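Local coordinates for thioredoxin reductase (Clostridium acetobutylicum ATCC 824, PDB 6GNA), which probably reduces thioredoxin through its bound FAD, with electrons taken from ferredoxin instead of a pyridine nucleotide, at residues 48-53 with 62-67; 7-12 with 282-287; 118-123 with 148-153; 178-181 with 187-190. All blocks are in the same frame, centred on the assembly; numbering follows the deposited sequence.

In the fold
Contacts 1 and 2 belong to the FAD-binding part of the chain, whereas contacts 3 and 4 pack loops against the second parallel sheet, built from strands 131-132, 216-220, 146-151, 169-174 and 186-188. Contact 2 brings strand 9-12, near the N-terminus, against the end of the last helix, 266-286, closing a loop that holds the other three in sequence order. Contacts 3 and 4 have centres 15 Å apart. Contact 2 lies across the chain's centre from both, 34 and 41 Å away between centres. Contact 1 stands about 30 Å from each of the others and contributes Ile-50 and Asn-52 to the flavin pocket. The chain thus starts and ends in one region, with the second parallel sheet inserted between.

Contact 1. Residues 48-53 with 62-67; sequences PVINNY and AELQEK. With FAD (flavin-adenine dinucleotide), chain B.
Leu-64, on helix 61-74, reaches across to Ile-50 and Tyr-53 of the loop that precedes the helix, and the apolar part of the contact rests on its two methyl groups. Leu-64 CD2 meets Ile-50 CD1 at 3.8 Å and also lies over one face of the Tyr-53 ring, while Leu-64 CD1 comes nearest to Tyr-53 CD2, at 4.2 Å. Both loop side chains cross the leucine at about a right angle. With its CG anti to the backbone N (chi1 -175°), the leucine extends its fork away from the helix into the loop. Phe-56 and Ile-59 also pack on Leu-64, and Tyr-266 of helix 266-286 touches both Ile-50 and Tyr-53.

Two polar contacts reach the flavin. Its N3-H donates to Asn-52 OD1 at 2.8 Å, almost straight at 171°. The other branch of the amide returns a weak bond, Asn-52 ND2 to flavin O2, of 3.4 Å. Ile-50 adds a van der Waals contact, CG1 lying 3.7 Å from flavin O4. A separate bond, from Tyr-53 OH to Leu-54 O, goes to the second subunit.

The loop thus serves both: Ile-50 lies between helix and flavin, and Asn-52 pairs with polar groups of the flavin's pyrimidine part. The strong N3-H to OD1 bond sets which end of the amide is the oxygen, and the weak ND2 bond agrees.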
# COMPACT_ATOMS: atom_id res chain seq x y z
N PRO A 48 16.29 14.02 -1.89
CA PRO A 48 17.61 14.15 -1.23
C PRO A 48 17.99 13.09 -0.19
O PRO A 48 18.94 12.34 -0.40
CB PRO A 48 17.56 15.56 -0.62
CG PRO A 48 16.11 15.84 -0.44
CD PRO A 48 15.37 15.10 -1.51
N VAL A 49 17.33 13.08 0.98
CA VAL A 49 17.39 11.99 1.95
C VAL A 49 15.98 11.47 2.16
O VAL A 49 15.04 12.26 2.24
CB VAL A 49 18.02 12.48 3.26
CG1 VAL A 49 17.21 13.63 3.84
CG2 VAL A 49 18.13 11.32 4.26
N ILE A 50 15.83 10.15 2.25
CA ILE A 50 14.53 9.51 2.44
C ILE A 50 14.58 8.73 3.74
O ILE A 50 15.40 7.81 3.88
CB ILE A 50 14.19 8.57 1.28
CG1 ILE A 50 14.16 9.35 -0.04
CG2 ILE A 50 12.86 7.83 1.53
CD1 ILE A 50 14.28 8.48 -1.25
N ASN A 51 13.70 9.07 4.68
CA ASN A 51 13.66 8.41 5.97
C ASN A 51 12.36 7.66 6.24
O ASN A 51 12.22 7.08 7.31
CB ASN A 51 13.90 9.41 7.10
CG ASN A 51 15.27 10.04 7.02
OD1 ASN A 51 16.24 9.38 6.66
ND2 ASN A 51 15.36 11.32 7.34
N ASN A 52 11.42 7.65 5.30
CA ASN A 52 10.14 6.98 5.51
C ASN A 52 9.93 5.84 4.54
O ASN A 52 8.78 5.49 4.25
CB ASN A 52 9.00 7.99 5.45
CG ASN A 52 8.79 8.55 4.06
OD1 ASN A 52 9.61 8.35 3.17
ND2 ASN A 52 7.66 9.23 3.86
N TYR A 53 10.99 5.25 4.02
CA TYR A 53 10.92 3.99 3.29
C TYR A 53 11.55 2.92 4.19
O TYR A 53 12.78 2.86 4.33
CB TYR A 53 11.59 4.10 1.93
CG TYR A 53 11.29 2.94 1.02
CD1 TYR A 53 10.18 2.94 0.22
CD2 TYR A 53 12.17 1.86 0.91
CE1 TYR A 53 9.89 1.88 -0.62
CE2 TYR A 53 11.89 0.78 0.06
CZ TYR A 53 10.73 0.81 -0.71
OH TYR A 53 10.32 -0.18 -1.60
N ALA A 62 18.80 8.88 -5.35
CA ALA A 62 19.53 8.17 -6.40
C ALA A 62 20.08 6.83 -5.92
O ALA A 62 20.25 5.91 -6.72
CB ALA A 62 20.66 9.04 -6.94
N GLU A 63 20.36 6.71 -4.62
CA GLU A 63 20.77 5.42 -4.08
C GLU A 63 19.60 4.43 -4.09
O GLU A 63 19.77 3.26 -4.44
CB GLU A 63 21.28 5.60 -2.66
CG GLU A 63 22.64 6.26 -2.61
CD GLU A 63 23.10 6.54 -1.19
OE1 GLU A 63 22.25 6.69 -0.30
OE2 GLU A 63 24.33 6.61 -0.96
N LEU A 64 18.41 4.89 -3.70
CA LEU A 64 17.25 4.02 -3.73
C LEU A 64 16.91 3.65 -5.17
O LEU A 64 16.58 2.50 -5.47
CB LEU A 64 16.08 4.72 -3.05
CG LEU A 64 14.79 3.92 -2.87
CD1 LEU A 64 15.04 2.68 -2.02
CD2 LEU A 64 13.76 4.79 -2.20
N GLN A 65 17.05 4.62 -6.07
CA GLN A 65 16.86 4.33 -7.49
C GLN A 65 17.76 3.19 -7.93
O GLN A 65 17.34 2.30 -8.68
CB GLN A 65 17.14 5.60 -8.30
CG GLN A 65 16.93 5.47 -9.82
CD GLN A 65 17.78 6.45 -10.64
OE1 GLN A 65 18.61 7.18 -10.10
NE2 GLN A 65 17.58 6.44 -11.95
N GLU A 66 19.03 3.19 -7.49
CA GLU A 66 19.94 2.13 -7.91
C GLU A 66 19.54 0.79 -7.30
O GLU A 66 19.63 -0.25 -7.97
CB GLU A 66 21.37 2.50 -7.53
CG GLU A 66 22.42 1.43 -7.85
CD GLU A 66 22.52 1.06 -9.32
OE1 GLU A 66 22.15 1.88 -10.19
OE2 GLU A 66 23.02 -0.06 -9.60
N LYS A 67 19.09 0.79 -6.05
CA LYS A 67 18.60 -0.46 -5.47
C LYS A 67 17.43 -1.00 -6.28
O LYS A 67 17.32 -2.22 -6.49
CB LYS A 67 18.16 -0.23 -4.02
CG LYS A 67 19.26 0.34 -3.09
CD LYS A 67 20.08 -0.74 -2.47
CE LYS A 67 20.95 -0.21 -1.35
NZ LYS A 67 22.11 -1.10 -1.19
PA FAD B . 6.41 8.25 -10.41
O1A FAD B . 7.50 8.10 -9.38
O2A FAD B . 6.08 9.62 -10.95
O5B FAD B . 6.75 7.29 -11.66
C5B FAD B . 6.16 7.53 -12.93
C4B FAD B . 7.08 7.03 -14.03
O4B FAD B . 6.30 6.52 -15.11
C3B FAD B . 7.94 8.15 -14.58
O3B FAD B . 9.28 7.70 -14.78
C2B FAD B . 7.30 8.51 -15.90
O2B FAD B . 8.25 8.95 -16.87
C1B FAD B . 6.62 7.21 -16.32
N9A FAD B . 5.41 7.48 -17.12
C8A FAD B . 4.35 8.23 -16.74
N7A FAD B . 3.42 8.26 -17.72
C5A FAD B . 3.88 7.53 -18.75
C6A FAD B . 3.40 7.15 -20.09
N6A FAD B . 2.20 7.57 -20.55
N1A FAD B . 4.20 6.36 -20.85
C2A FAD B . 5.40 5.93 -20.41
N3A FAD B . 5.89 6.24 -19.20
C4A FAD B . 5.19 7.02 -18.34
N1 FAD B . 7.94 10.12 -1.09
C2 FAD B . 8.25 9.52 0.08
O2 FAD B . 7.53 8.59 0.50
N3 FAD B . 9.31 9.88 0.83
C4 FAD B . 10.14 10.86 0.45
O4 FAD B . 11.12 11.18 1.16
C4X FAD B . 9.86 11.57 -0.82
N5 FAD B . 10.65 12.58 -1.26
C5X FAD B . 10.38 13.21 -2.42
C6 FAD B . 11.20 14.24 -2.86
C7 FAD B . 10.94 14.89 -4.05
C7M FAD B . 11.83 16.01 -4.52
C8 FAD B . 9.76 14.49 -4.87
C8M FAD B . 9.47 15.20 -6.16
C9 FAD B . 8.94 13.46 -4.44
C9A FAD B . 9.20 12.80 -3.25
N10 FAD B . 8.36 11.77 -2.80
C10 FAD B . 8.69 11.12 -1.59
C1' FAD B . 7.20 11.34 -3.59
C2' FAD B . 7.51 10.03 -4.29
O2' FAD B . 8.60 10.25 -5.19
C3' FAD B . 6.30 9.54 -5.07
O3' FAD B . 5.22 9.28 -4.18
C4' FAD B . 6.63 8.26 -5.84
O4' FAD B . 7.71 8.52 -6.74
C5' FAD B . 5.41 7.77 -6.61
O5' FAD B . 5.86 6.85 -7.60
P FAD B . 4.91 6.39 -8.81
O1P FAD B . 5.51 5.16 -9.44
O2P FAD B . 3.46 6.38 -8.39
O3P FAD B . 5.04 7.62 -9.85

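Contact 2. Residues 7-12 with 282-287; sequences YDIAII and EKLYTK
Leu-284, in the last turns of helix 266-286, meets Asp-8 and Ile-9 at the corner leading into strand 9-12. The approach begins at Glu-282, whose carbonyl O accepts the backbone N of Thr-286 at 3.0 Å and keeps the helix regular beneath the leucine. Lys-283 turns to another neighbour, Lys-107 in a loop.

Leu-284 itself does the touching through one methyl. With CG anti to its carbonyl carbon (chi1 -77°), Leu-284 CD1 is carried 3.6 Å from Ile-9 CG1 and 3.7 Å from Ile-9 CD1, as the two side chains run obliquely past each other. The same Leu-284 CD1 rests 3.8 Å from Asp-8 CB, so the aspartate contributes its methylene here; its OD2 is hydrogen-bonded to Ser-31 N. Ser-106 also packs on the leucine.

Beyond it, the helix runs on to Thr-286.

Ile-9 continues inward onto Ala-25 of helix 16-25 and Ile-109 of strand 108-110. Strand 9-12 is the middle one of a five-stranded parallel sheet and runs toward a glycine-rich turn and helix, as in the Rossmann-type FAD-binding fold of disulphide oxidoreductases.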
# COMPACT_ATOMS: atom_id res chain seq x y z
N TYR A 7 1.02 -9.14 -24.84
CA TYR A 7 1.49 -9.49 -23.50
C TYR A 7 0.28 -9.72 -22.60
O TYR A 7 -0.81 -9.22 -22.87
CB TYR A 7 2.38 -8.38 -22.91
CG TYR A 7 3.70 -8.25 -23.62
CD1 TYR A 7 3.83 -7.44 -24.74
CD2 TYR A 7 4.83 -8.94 -23.18
CE1 TYR A 7 5.03 -7.33 -25.40
CE2 TYR A 7 6.04 -8.82 -23.84
CZ TYR A 7 6.13 -8.01 -24.96
OH TYR A 7 7.33 -7.88 -25.64
N ASP A 8 0.48 -10.50 -21.53
CA ASP A 8 -0.61 -10.71 -20.59
C ASP A 8 -0.86 -9.47 -19.74
O ASP A 8 -2.02 -9.09 -19.51
CB ASP A 8 -0.31 -11.92 -19.71
CG ASP A 8 -0.23 -13.22 -20.51
OD1 ASP A 8 -1.14 -13.49 -21.31
OD2 ASP A 8 0.76 -13.96 -20.33
N ILE A 9 0.20 -8.82 -19.27
CA ILE A 9 0.08 -7.63 -18.44
C ILE A 9 0.97 -6.54 -19.01
O ILE A 9 2.14 -6.78 -19.30
CB ILE A 9 0.47 -7.90 -16.98
CG1 ILE A 9 -0.41 -9.02 -16.43
CG2 ILE A 9 0.31 -6.64 -16.15
CD1 ILE A 9 0.09 -9.64 -15.15
N ALA A 10 0.42 -5.33 -19.13
CA ALA A 10 1.18 -4.14 -19.46
C ALA A 10 1.12 -3.17 -18.28
O ALA A 10 0.04 -2.86 -17.77
CB ALA A 10 0.64 -3.45 -20.73
N ILE A 11 2.30 -2.71 -17.86
CA ILE A 11 2.45 -1.78 -16.75
C ILE A 11 2.85 -0.44 -17.35
O ILE A 11 3.85 -0.35 -18.05
CB ILE A 11 3.48 -2.31 -15.75
CG1 ILE A 11 2.98 -3.62 -15.11
CG2 ILE A 11 3.82 -1.26 -14.70
CD1 ILE A 11 4.05 -4.42 -14.42
N ILE A 12 2.08 0.61 -17.06
CA ILE A 12 2.26 1.92 -17.68
C ILE A 12 2.95 2.81 -16.66
O ILE A 12 2.32 3.54 -15.91
CB ILE A 12 0.93 2.53 -18.14
CG1 ILE A 12 0.00 1.50 -18.81
CG2 ILE A 12 1.22 3.72 -19.05
CD1 ILE A 12 0.59 0.78 -20.00
N GLU A 282 -4.16 -13.05 -10.70
CA GLU A 282 -5.24 -13.94 -10.29
C GLU A 282 -6.31 -14.02 -11.36
O GLU A 282 -6.78 -15.10 -11.72
CB GLU A 282 -5.85 -13.45 -8.97
CG GLU A 282 -6.96 -14.35 -8.44
CD GLU A 282 -7.61 -13.80 -7.19
OE1 GLU A 282 -7.42 -12.60 -6.90
OE2 GLU A 282 -8.33 -14.56 -6.51
N LYS A 283 -6.70 -12.86 -11.90
CA LYS A 283 -7.72 -12.83 -12.94
C LYS A 283 -7.27 -13.55 -14.21
O LYS A 283 -8.09 -14.14 -14.91
CB LYS A 283 -8.13 -11.39 -13.25
CG LYS A 283 -8.88 -10.67 -12.13
CD LYS A 283 -10.31 -11.16 -11.93
CE LYS A 283 -11.18 -10.02 -11.41
NZ LYS A 283 -12.40 -10.45 -10.69
N LEU A 284 -5.97 -13.52 -14.52
CA LEU A 284 -5.47 -14.23 -15.70
C LEU A 284 -5.55 -15.74 -15.52
O LEU A 284 -5.80 -16.47 -16.48
CB LEU A 284 -4.02 -13.82 -15.98
CG LEU A 284 -3.81 -12.45 -16.62
CD1 LEU A 284 -2.36 -12.05 -16.51
CD2 LEU A 284 -4.25 -12.50 -18.08
N TYR A 285 -5.32 -16.23 -14.30
CA TYR A 285 -5.38 -17.67 -14.07
C TYR A 285 -6.80 -18.17 -13.91
O TYR A 285 -7.07 -19.35 -14.18
CB TYR A 285 -4.55 -18.04 -12.84
CG TYR A 285 -3.07 -18.12 -13.13
CD1 TYR A 285 -2.56 -19.13 -13.94
CD2 TYR A 285 -2.19 -17.19 -12.61
CE1 TYR A 285 -1.21 -19.21 -14.22
CE2 TYR A 285 -0.83 -17.27 -12.88
CZ TYR A 285 -0.35 -18.28 -13.68
OH TYR A 285 0.99 -18.36 -13.96
N THR A 286 -7.73 -17.32 -13.49
CA THR A 286 -9.13 -17.72 -13.36
C THR A 286 -9.94 -17.44 -14.62
O THR A 286 -11.04 -17.99 -14.76
CB THR A 286 -9.79 -17.00 -12.17
OG1 THR A 286 -9.76 -15.58 -12.39
CG2 THR A 286 -9.07 -17.33 -10.88
N LYS A 287 -9.44 -16.61 -15.53
CA LYS A 287 -10.15 -16.25 -16.75
C LYS A 287 -11.51 -15.61 -16.45
O LYS A 287 -11.67 -14.92 -15.44
CB LYS A 287 -10.37 -17.49 -17.64
CG LYS A 287 -9.09 -18.22 -18.02
CD LYS A 287 -9.37 -19.34 -19.00

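Contact 3. Residues 118-123 with 148-153; sequences KPLKGE and TIVGYN
Leu-120 projects from the loop 118-123 toward strand 146-151, and its two methyls are shared between Val-150 and Tyr-152. CG lies anti to the carbonyl carbon (chi1 -62°), and a chi2 near 180° sends Leu-120 CD1 outward, 4.3 Å from Val-150 CG2, while Leu-120 CD2 branches to 4.1 Å from Tyr-152 OH. Both are loose contacts, and Pro-193 of strand 193-198 packs on both the leucine and the valine. The tyrosine adopts the same first torsion (chi1 -65°), bringing its hydroxyl alongside the leucine fork; its ring also makes a cation-pi contact with Lys-221.

A water joins the two segments where the side chains do not bond directly. It donates to Glu-123 OE2 at 2.9 Å and to Lys-118 O at 3.3 Å, and pairs with Tyr-152 OH at 3.1 Å. Glu-123 is extended as far as CD, and its OE2 accepts the backbone N of Leu-120, at the start of the turn, at 2.9 Å, the donor coming from above the carboxylate plane, while OE1 is bonded to Tyr-133 OH. Glu-123 OE2 thus holds both the loop backbone and the water.

The backbone bond from Glu-123 N to Leu-120 O closes residues 120-123 into a type II beta turn, with Gly-122 at its third position. At the end of segment 148-153, Asn-153 OD1 caps Ala-156 N at the start of helix 155-163. This strand-turn-helix in a parallel sheet is consistent with the second nucleotide-binding-type domain, which in NADPH-dependent relatives holds the pyridine nucleotide; this family works without it.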
# COMPACT_ATOMS: atom_id res chain seq x y z
N LYS A 118 0.57 22.68 -13.34
CA LYS A 118 -0.82 23.00 -13.62
C LYS A 118 -1.02 23.14 -15.13
O LYS A 118 -0.06 23.37 -15.87
CB LYS A 118 -1.21 24.30 -12.94
N PRO A 119 -2.25 23.00 -15.61
CA PRO A 119 -2.52 23.29 -17.02
C PRO A 119 -2.41 24.77 -17.32
O PRO A 119 -2.56 25.62 -16.44
CB PRO A 119 -3.96 22.79 -17.23
CG PRO A 119 -4.56 22.78 -15.87
CD PRO A 119 -3.45 22.53 -14.90
N LEU A 120 -2.12 25.07 -18.59
CA LEU A 120 -2.06 26.45 -19.04
C LEU A 120 -3.47 27.03 -19.12
O LEU A 120 -4.45 26.32 -19.35
CB LEU A 120 -1.45 26.52 -20.43
CG LEU A 120 -0.01 26.04 -20.60
CD1 LEU A 120 0.35 26.12 -22.09
CD2 LEU A 120 0.92 26.90 -19.77
N LYS A 121 -3.56 28.34 -18.94
CA LYS A 121 -4.84 29.01 -19.15
C LYS A 121 -5.27 28.82 -20.60
O LYS A 121 -4.48 29.01 -21.52
CB LYS A 121 -4.70 30.50 -18.82
CG LYS A 121 -6.01 31.27 -18.86
CD LYS A 121 -5.82 32.73 -18.47
CE LYS A 121 -7.16 33.47 -18.44
NZ LYS A 121 -7.01 34.92 -18.12
N GLY A 122 -6.53 28.43 -20.79
CA GLY A 122 -7.06 28.12 -22.10
C GLY A 122 -6.86 26.68 -22.53
O GLY A 122 -7.46 26.26 -23.53
N GLU A 123 -6.03 25.92 -21.82
CA GLU A 123 -5.76 24.54 -22.19
C GLU A 123 -7.03 23.70 -22.16
O GLU A 123 -7.36 23.02 -23.14
CB GLU A 123 -4.71 23.97 -21.24
CG GLU A 123 -4.19 22.59 -21.62
CD GLU A 123 -3.17 22.07 -20.62
OE1 GLU A 123 -3.34 20.94 -20.10
OE2 GLU A 123 -2.21 22.81 -20.33
N THR A 148 2.36 24.69 -32.33
CA THR A 148 3.21 25.05 -31.21
C THR A 148 3.21 23.89 -30.23
O THR A 148 2.15 23.41 -29.81
CB THR A 148 2.70 26.32 -30.54
OG1 THR A 148 2.75 27.40 -31.48
CG2 THR A 148 3.58 26.69 -29.36
N ILE A 149 4.40 23.44 -29.86
CA ILE A 149 4.56 22.38 -28.87
C ILE A 149 5.18 22.99 -27.62
O ILE A 149 6.27 23.57 -27.68
CB ILE A 149 5.43 21.24 -29.40
CG1 ILE A 149 4.65 20.49 -30.47
CG2 ILE A 149 5.84 20.30 -28.26
CD1 ILE A 149 5.50 19.54 -31.25
N VAL A 150 4.48 22.82 -26.50
CA VAL A 150 4.98 23.19 -25.18
C VAL A 150 5.50 21.89 -24.58
O VAL A 150 4.73 21.00 -24.20
CB VAL A 150 3.90 23.86 -24.33
CG1 VAL A 150 4.48 24.35 -23.04
CG2 VAL A 150 3.28 25.02 -25.10
N GLY A 151 6.83 21.75 -24.54
CA GLY A 151 7.47 20.48 -24.24
C GLY A 151 8.00 20.45 -22.81
O GLY A 151 8.80 21.30 -22.42
N TYR A 152 7.59 19.43 -22.07
CA TYR A 152 8.00 19.26 -20.68
C TYR A 152 8.97 18.10 -20.51
O TYR A 152 9.44 17.86 -19.39
CB TYR A 152 6.78 19.06 -19.78
CG TYR A 152 5.85 20.27 -19.71
CD1 TYR A 152 4.95 20.56 -20.73
CD2 TYR A 152 5.86 21.12 -18.60
CE1 TYR A 152 4.11 21.66 -20.68
CE2 TYR A 152 5.01 22.23 -18.53
CZ TYR A 152 4.15 22.50 -19.58
OH TYR A 152 3.29 23.58 -19.55
N ASN A 153 9.35 17.41 -21.59
CA ASN A 153 10.27 16.29 -21.50
C ASN A 153 10.98 16.16 -22.85
O ASN A 153 10.66 16.87 -23.81
CB ASN A 153 9.56 15.01 -21.08
CG ASN A 153 8.46 14.61 -22.02
OD1 ASN A 153 8.44 14.97 -23.20
ND2 ASN A 153 7.51 13.85 -21.49
O HOH W 1 0.43 22.63 -19.03

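Contact 4. Residues 178-181 with 187-190; sequences DEYQ and EIVK
Tyr-180 lies against Ile-188 and Lys-190, and its ring makes the direct side-chain contacts from the loop side. From CB, which is directed at the other segment, CG is set anti to the carbonyl carbon (chi1 -47°), and this carries the ring toward the strand. Tyr-180 CD2 lies 4.1 Å from Ile-188 CD1, which comes in obliquely. Next is Tyr-180 CE2, met at 3.9 Å by Lys-190 CE lying at the edge near the ring plane, so the lysine offers a methylene to an aromatic edge and makes no cation-pi stack. At the tip, Tyr-180 OH is hydrogen-bonded to Tyr-176 O. One face of the ring carries Asp-178 O, displaced toward the rim.

Lys-190 runs extended beyond CG past the tyrosine, which carries its ammonium group on to solvent. There a water accepts from Lys-190 NZ at 3.2 Å and donates to Asp-178 O at 3.0 Å, giving the segments a bridge in place of a direct polar bond. Glu-179 OE1 is 6.4 Å from Lys-190 NZ, too far for an ion pair.

The contact lies at the surface, at the outer edge of the second parallel sheet. Strand 186-188 is the outermost there and bonds to strand 169-174 through Glu-187, while residues 178-181, part of the connection between these strands, place Tyr-180 against Ile-188 and Pro-174.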
# COMPACT_ATOMS: atom_id res chain seq x y z
N ASP A 178 17.95 22.35 -20.96
CA ASP A 178 18.80 21.36 -21.60
C ASP A 178 19.23 21.94 -22.94
O ASP A 178 18.73 22.99 -23.36
CB ASP A 178 18.01 20.07 -21.82
CG ASP A 178 18.88 18.85 -22.07
OD1 ASP A 178 20.12 18.95 -21.99
OD2 ASP A 178 18.30 17.78 -22.35
N GLU A 179 20.16 21.26 -23.60
CA GLU A 179 20.24 21.38 -25.05
C GLU A 179 19.08 20.63 -25.69
O GLU A 179 18.61 19.61 -25.17
CB GLU A 179 21.56 20.81 -25.58
CG GLU A 179 22.81 21.49 -25.02
CD GLU A 179 22.84 22.98 -25.31
OE1 GLU A 179 22.18 23.41 -26.28
OE2 GLU A 179 23.53 23.71 -24.57
N TYR A 180 18.59 21.16 -26.80
CA TYR A 180 17.40 20.62 -27.46
C TYR A 180 17.78 20.07 -28.83
O TYR A 180 18.31 20.80 -29.67
CB TYR A 180 16.34 21.71 -27.59
CG TYR A 180 16.12 22.50 -26.32
CD1 TYR A 180 15.57 21.90 -25.19
CD2 TYR A 180 16.47 23.84 -26.24
CE1 TYR A 180 15.37 22.62 -24.02
CE2 TYR A 180 16.28 24.57 -25.07
CZ TYR A 180 15.73 23.95 -23.97
OH TYR A 180 15.54 24.68 -22.81
N GLN A 181 17.49 18.79 -29.06
CA GLN A 181 17.89 18.11 -30.29
C GLN A 181 16.75 18.23 -31.31
O GLN A 181 15.95 17.32 -31.50
CB GLN A 181 18.26 16.66 -30.01
CG GLN A 181 19.59 16.51 -29.28
CD GLN A 181 19.49 16.80 -27.80
OE1 GLN A 181 18.63 16.27 -27.12
NE2 GLN A 181 20.38 17.64 -27.29
N GLU A 187 11.45 26.23 -34.74
CA GLU A 187 11.85 27.46 -34.07
C GLU A 187 11.68 27.33 -32.56
O GLU A 187 10.56 27.13 -32.07
CB GLU A 187 11.06 28.66 -34.58
CG GLU A 187 11.48 29.94 -33.87
CD GLU A 187 10.78 31.18 -34.39
OE1 GLU A 187 10.75 32.18 -33.65
OE2 GLU A 187 10.25 31.15 -35.52
N ILE A 188 12.78 27.45 -31.83
CA ILE A 188 12.75 27.40 -30.38
C ILE A 188 12.34 28.76 -29.84
O ILE A 188 12.91 29.79 -30.21
CB ILE A 188 14.12 26.99 -29.82
CG1 ILE A 188 14.54 25.63 -30.39
CG2 ILE A 188 14.06 26.94 -28.30
CD1 ILE A 188 15.98 25.23 -30.06
N VAL A 189 11.37 28.75 -28.95
CA VAL A 189 10.78 29.96 -28.37
C VAL A 189 11.04 29.85 -26.87
O VAL A 189 10.30 29.20 -26.13
CB VAL A 189 9.28 30.07 -28.69
CG1 VAL A 189 8.66 31.29 -28.03
CG2 VAL A 189 9.07 30.12 -30.20
N LYS A 190 12.13 30.47 -26.41
CA LYS A 190 12.50 30.43 -24.99
C LYS A 190 11.76 31.55 -24.27
O LYS A 190 12.30 32.61 -23.96
CB LYS A 190 14.01 30.55 -24.82
CG LYS A 190 14.82 29.31 -25.17
CD LYS A 190 16.24 29.42 -24.62
CE LYS A 190 17.17 28.36 -25.18
NZ LYS A 190 18.54 28.46 -24.60
O HOH W 2 19.65 25.46 -24.81